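Effector protein hopAB3 (PDB 3TJY) is a type III effector that the tomato resistance protein Pto recognises, triggering host immunity, and that promotes virulence in susceptible plants; this chain holds its Pto-binding domain. Local coordinates at residues Q12-E16 / A17-L21; I67-R70 / E71-R75. All blocks are in the same frame, centred on the assembly; numbering follows the deposited sequence. Where two conformers were deposited one is given.

Contact 1: residues Q12-E16 / A17-L21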
loop_
_atom_site.group_PDB
_atom_site.type_symbol
_atom_site.label_atom_id
_atom_site.label_comp_id
_atom_site.label_asym_id
_atom_site.label_seq_id
_atom_site.Cartn_x
_atom_site.Cartn_y
_atom_site.Cartn_z
ATOM N N GLN A 12 3.228 0.732 -9.001
ATOM C CA GLN A 12 3.753 1.626 -10.033
ATOM C C GLN A 12 3.875 3.059 -9.537
ATOM O O GLN A 12 4.883 3.726 -9.771
ATOM C CB GLN A 12 2.803 1.628 -11.244
ATOM C CG GLN A 12 3.114 2.688 -12.294
ATOM C CD GLN A 12 2.076 2.700 -13.420
ATOM O OE1 GLN A 12 0.881 2.501 -13.180
ATOM N NE2 GLN A 12 2.533 2.927 -14.650
ATOM N N GLN A 13 2.800 3.550 -8.924
ATOM C CA GLN A 13 2.790 4.918 -8.429
ATOM C C GLN A 13 3.783 5.125 -7.283
ATOM O O GLN A 13 4.383 6.204 -7.166
ATOM C CB GLN A 13 1.391 5.301 -7.991
ATOM C CG GLN A 13 0.411 5.473 -9.141
ATOM C CD GLN A 13 -0.955 5.857 -8.625
ATOM O OE1 GLN A 13 -1.502 5.187 -7.772
ATOM N NE2 GLN A 13 -1.488 6.969 -9.114
ATOM N N LEU A 14 3.935 4.119 -6.421
ATOM C CA LEU A 14 4.948 4.202 -5.353
ATOM C C LEU A 14 6.359 4.318 -5.929
ATOM O O LEU A 14 7.151 5.156 -5.493
ATOM C CB LEU A 14 4.859 2.981 -4.425
ATOM C CG LEU A 14 3.649 2.988 -3.490
ATOM C CD1 LEU A 14 3.468 1.634 -2.807
ATOM C CD2 LEU A 14 3.752 4.114 -2.467
ATOM N N VAL A 15 6.666 3.485 -6.916
ATOM C CA VAL A 15 7.973 3.575 -7.570
ATOM C C VAL A 15 8.172 4.964 -8.190
ATOM O O VAL A 15 9.229 5.587 -8.025
ATOM C CB VAL A 15 8.165 2.478 -8.635
ATOM C CG1 VAL A 15 9.520 2.640 -9.287
ATOM C CG2 VAL A 15 8.051 1.090 -8.013
ATOM N N GLU A 16 7.148 5.454 -8.886
ATOM C CA GLU A 16 7.192 6.789 -9.500
ATOM C C GLU A 16 7.517 7.831 -8.433
ATOM O O GLU A 16 8.207 8.814 -8.695
ATOM C CB GLU A 16 5.834 7.202 -10.078
ATOM C CG GLU A 16 5.243 6.393 -11.227
ATOM C CD GLU A 16 3.802 6.840 -11.543
ATOM O OE1 GLU A 16 3.061 6.084 -12.203
ATOM O OE2 GLU A 16 3.403 7.952 -11.114
ATOM N N ALA A 17 6.968 7.624 -7.240
ATOM C CA ALA A 17 7.123 8.563 -6.129
ATOM C C ALA A 17 8.443 8.388 -5.388
ATOM O O ALA A 17 8.718 9.123 -4.438
ATOM C CB ALA A 17 5.963 8.411 -5.156
ATOM N N GLY A 18 9.251 7.416 -5.804
ATOM C CA GLY A 18 10.578 7.226 -5.227
ATOM C C GLY A 18 10.637 6.326 -3.999
ATOM O O GLY A 18 11.654 6.295 -3.279
ATOM N N ALA A 19 9.554 5.587 -3.768
ATOM C CA ALA A 19 9.452 4.685 -2.630
ATOM C C ALA A 19 10.449 3.531 -2.692
ATOM O O ALA A 19 10.847 3.093 -3.771
ATOM C CB ALA A 19 8.037 4.146 -2.520
ATOM N N ASP A 20 10.856 3.066 -1.515
ATOM C CA ASP A 20 11.654 1.863 -1.352
ATOM C C ASP A 20 10.614 0.767 -1.091
ATOM O O ASP A 20 9.988 0.757 -0.031
ATOM C CB ASP A 20 12.583 2.064 -0.141
ATOM C CG ASP A 20 13.382 0.819 0.228
ATOM O OD1 ASP A 20 14.452 0.964 0.852
ATOM O OD2 ASP A 20 12.954 -0.299 -0.080
ATOM N N LEU A 21 10.398 -0.121 -2.060
ATOM C CA LEU A 21 9.343 -1.136 -1.947
ATOM C C LEU A 21 9.567 -2.128 -0.804
ATOM O O LEU A 21 8.590 -2.628 -0.224
ATOM C CB LEU A 21 9.130 -1.898 -3.270
ATOM C CG LEU A 21 8.614 -1.076 -4.454
ATOM C CD1 LEU A 21 8.394 -1.981 -5.669
ATOM C CD2 LEU A 21 7.329 -0.351 -4.084
HETATM O O HOH W 1 11.253 4.494 -6.410
#
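A Schellman motif closes helix 3-16, with Leu14, Val15 and Gly18 to Ala19 as its working parts. Ala19 N reaches back to Leu14 O at 3.0 Å with an N-H...O angle of 161°. Inside that loop Gly18 N bonds to Val15 O at 2.9 Å, yet it sits well above the carbonyl plane, 64° out of it, away from the lone pairs. Gly18 has a positive phi of 88°, a left-handed backbone conformation that suits glycine. Just before the reversal, Ala17 N still makes the helical i to i-4 bond to Gln13 O (3.0 Å). A water extends the cap by donating to both Val15 O (2.8 Å) and Ala19 O. The reversal also brings apolar groups together: Ala19 CB lies 3.9 Å from Leu14 CB. Leu21 CG stands anti to the carbonyl carbon, which brings its methyls back to the helix end, CD2 lying 4.2 Å from Leu14 CB; in the conformer described, Val15 CG2 touches CD1 at 3.9 Å. Asp20 N-caps helix 21-32 through OD2, which accepts from Asn23 N. Leu14 packs on Val46 and Phe47 of helix 41-50 and on Ile24 of helix 21-32, while Leu21 turns to Leu73 and Ala76 of helix 64-77.

Contact 2: residues I67-R70 / E71-R75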
loop_
_atom_site.group_PDB
_atom_site.type_symbol
_atom_site.label_atom_id
_atom_site.label_comp_id
_atom_site.label_asym_id
_atom_site.label_seq_id
_atom_site.Cartn_x
_atom_site.Cartn_y
_atom_site.Cartn_z
ATOM N N ILE A 67 -5.342 -7.313 0.220
ATOM C CA ILE A 67 -4.750 -8.611 -0.075
ATOM C C ILE A 67 -3.920 -8.516 -1.350
ATOM O O ILE A 67 -2.778 -8.983 -1.397
ATOM C CB ILE A 67 -5.837 -9.698 -0.240
ATOM C CG1 ILE A 67 -6.526 -9.960 1.087
ATOM C CG2 ILE A 67 -5.241 -10.987 -0.798
ATOM C CD1 ILE A 67 -7.788 -10.822 0.981
ATOM N N ALA A 68 -4.496 -7.931 -2.394
ATOM C CA ALA A 68 -3.780 -7.817 -3.666
ATOM C C ALA A 68 -2.517 -6.987 -3.516
ATOM O O ALA A 68 -1.501 -7.298 -4.121
ATOM C CB ALA A 68 -4.689 -7.220 -4.760
ATOM N N LEU A 69 -2.566 -5.930 -2.713
ATOM C CA LEU A 69 -1.373 -5.109 -2.532
ATOM C C LEU A 69 -0.288 -5.844 -1.752
ATOM O O LEU A 69 0.909 -5.760 -2.086
ATOM C CB LEU A 69 -1.717 -3.760 -1.861
ATOM C CG LEU A 69 -0.500 -2.841 -1.695
ATOM C CD1 LEU A 69 0.137 -2.535 -3.052
ATOM C CD2 LEU A 69 -0.911 -1.534 -1.006
ATOM N N ARG A 70 -0.671 -6.568 -0.707
ATOM C CA ARG A 70 0.327 -7.339 0.027
ATOM C C ARG A 70 0.993 -8.351 -0.911
ATOM O O ARG A 70 2.220 -8.547 -0.871
ATOM C CB ARG A 70 -0.301 -8.042 1.229
ATOM C CG ARG A 70 0.713 -8.436 2.270
ATOM C CD ARG A 70 0.287 -9.697 2.986
ATOM N NE ARG A 70 0.023 -9.524 4.410
ATOM C CZ ARG A 70 0.734 -8.771 5.245
ATOM N NH1 ARG A 70 1.792 -8.071 4.825
ATOM N NH2 ARG A 70 0.366 -8.717 6.519
ATOM N N GLU A 71 0.188 -8.999 -1.753
ATOM C CA GLU A 71 0.744 -9.952 -2.716
ATOM C C GLU A 71 1.711 -9.271 -3.666
ATOM O O GLU A 71 2.790 -9.802 -3.955
ATOM C CB GLU A 71 -0.375 -10.625 -3.520
ATOM C CG GLU A 71 -1.216 -11.557 -2.664
ATOM C CD GLU A 71 -2.461 -12.040 -3.394
ATOM O OE1 GLU A 71 -2.700 -11.570 -4.537
ATOM O OE2 GLU A 71 -3.182 -12.873 -2.810
ATOM N N ALA A 72 1.314 -8.102 -4.169
ATOM C CA ALA A 72 2.133 -7.384 -5.140
ATOM C C ALA A 72 3.445 -6.888 -4.537
ATOM O O ALA A 72 4.496 -6.952 -5.184
ATOM C CB ALA A 72 1.341 -6.223 -5.729
ATOM N N LEU A 73 3.386 -6.358 -3.316
ATOM C CA LEU A 73 4.609 -5.904 -2.659
ATOM C C LEU A 73 5.541 -7.057 -2.380
ATOM O O LEU A 73 6.756 -6.934 -2.518
ATOM C CB LEU A 73 4.282 -5.154 -1.350
ATOM C CG LEU A 73 3.629 -3.799 -1.580
ATOM C CD1 LEU A 73 3.035 -3.303 -0.264
ATOM C CD2 LEU A 73 4.634 -2.785 -2.146
ATOM N N ARG A 74 4.989 -8.196 -1.967
ATOM C CA ARG A 74 5.835 -9.359 -1.696
ATOM C C ARG A 74 6.533 -9.860 -2.957
ATOM O O ARG A 74 7.725 -10.178 -2.931
ATOM C CB ARG A 74 5.024 -10.486 -1.049
ATOM C CG ARG A 74 5.724 -11.839 -1.049
ATOM C CD ARG A 74 4.908 -12.876 -0.278
ATOM N NE ARG A 74 3.553 -13.007 -0.812
ATOM C CZ ARG A 74 2.584 -13.682 -0.203
ATOM N NH1 ARG A 74 1.371 -13.753 -0.745
ATOM N NH2 ARG A 74 2.830 -14.278 0.958
ATOM N N ARG A 75 5.793 -9.917 -4.060
ATOM C CA ARG A 75 6.377 -10.405 -5.310
ATOM C C ARG A 75 7.425 -9.432 -5.826
ATOM O O ARG A 75 8.487 -9.853 -6.300
ATOM C CB ARG A 75 5.291 -10.624 -6.365
ATOM C CG ARG A 75 5.844 -11.167 -7.686
ATOM C CD ARG A 75 4.733 -11.833 -8.499
ATOM N NE ARG A 75 4.241 -13.041 -7.833
ATOM C CZ ARG A 75 3.041 -13.157 -7.259
ATOM N NH1 ARG A 75 2.187 -12.149 -7.262
ATOM N NH2 ARG A 75 2.704 -14.303 -6.668
#
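Glu71 meets Ile67 one helical turn back, the two side chains lying alongside and pointing the same way. Its N donates to Ile67 O at 3.0 Å, with an N-H...O angle of 164°, and OE2 comes to 3.4 Å from Ile67 CG2. Because CG stands anti to the carbonyl carbon (chi1 -69°), the glutamate runs back over that acceptor: CG is 3.3 Å from Ile67 O, and Ile67 CG2 makes a plain van der Waals contact with OE2. Ala72 follows with N bonded to Ala68 O at 2.9 Å; its CB rests near the same oxygen. At Leu73 the N-H...O angle to Leu69 O is 169°, the straightest of the four bonds, at 2.8 Å. Here the side chains also meet, obliquely, with Leu73 CD1 at 3.8 Å from Leu69 CG. Leu69 has CG anti to its own N, which swings its branch forward to the next turn. Arg74 N completes the series on Arg70 O (3.0 Å), and its CB leans on the same carbonyl oxygen. The guanidinium groups do not touch: in the conformer described for Arg70, its NE and Arg74 NH2 are 6.5 Å apart. Both groups lie near bound sulfate, probably from the crystallisation liquor, and their pairings with it are long and weak. Helix 64-77 thus packs one face inward, Leu69 on Ile10 and Val11 of helix 3-16 and on Phe28 of helix 21-32, with Ala68 on Ala3 and Ala7 of helix 3-16, while on helix 21-32 Arg70 touches Arg29 and Leu32, and Arg74 touches Arg25.

How the contacts relate
Contact 1 ends one helix and leads into the next, whereas contact 2 lies within the closing helix of this helical bundle. Their centres are about 14 Å apart, and contact 1 precedes contact 2 in sequence, the two being in series. They nevertheless touch: Leu21 CD2 of contact 1 packs on Leu73 CD2 of contact 2 at 4.1 Å. Helix 21-32, which starts at contact 1, also borders contact 2 through Phe28 and Arg29. The sulfate ions lie by contact 2; the chain as a whole is probably the host-recognition region, and the geometry ties neither contact to Pto in particular.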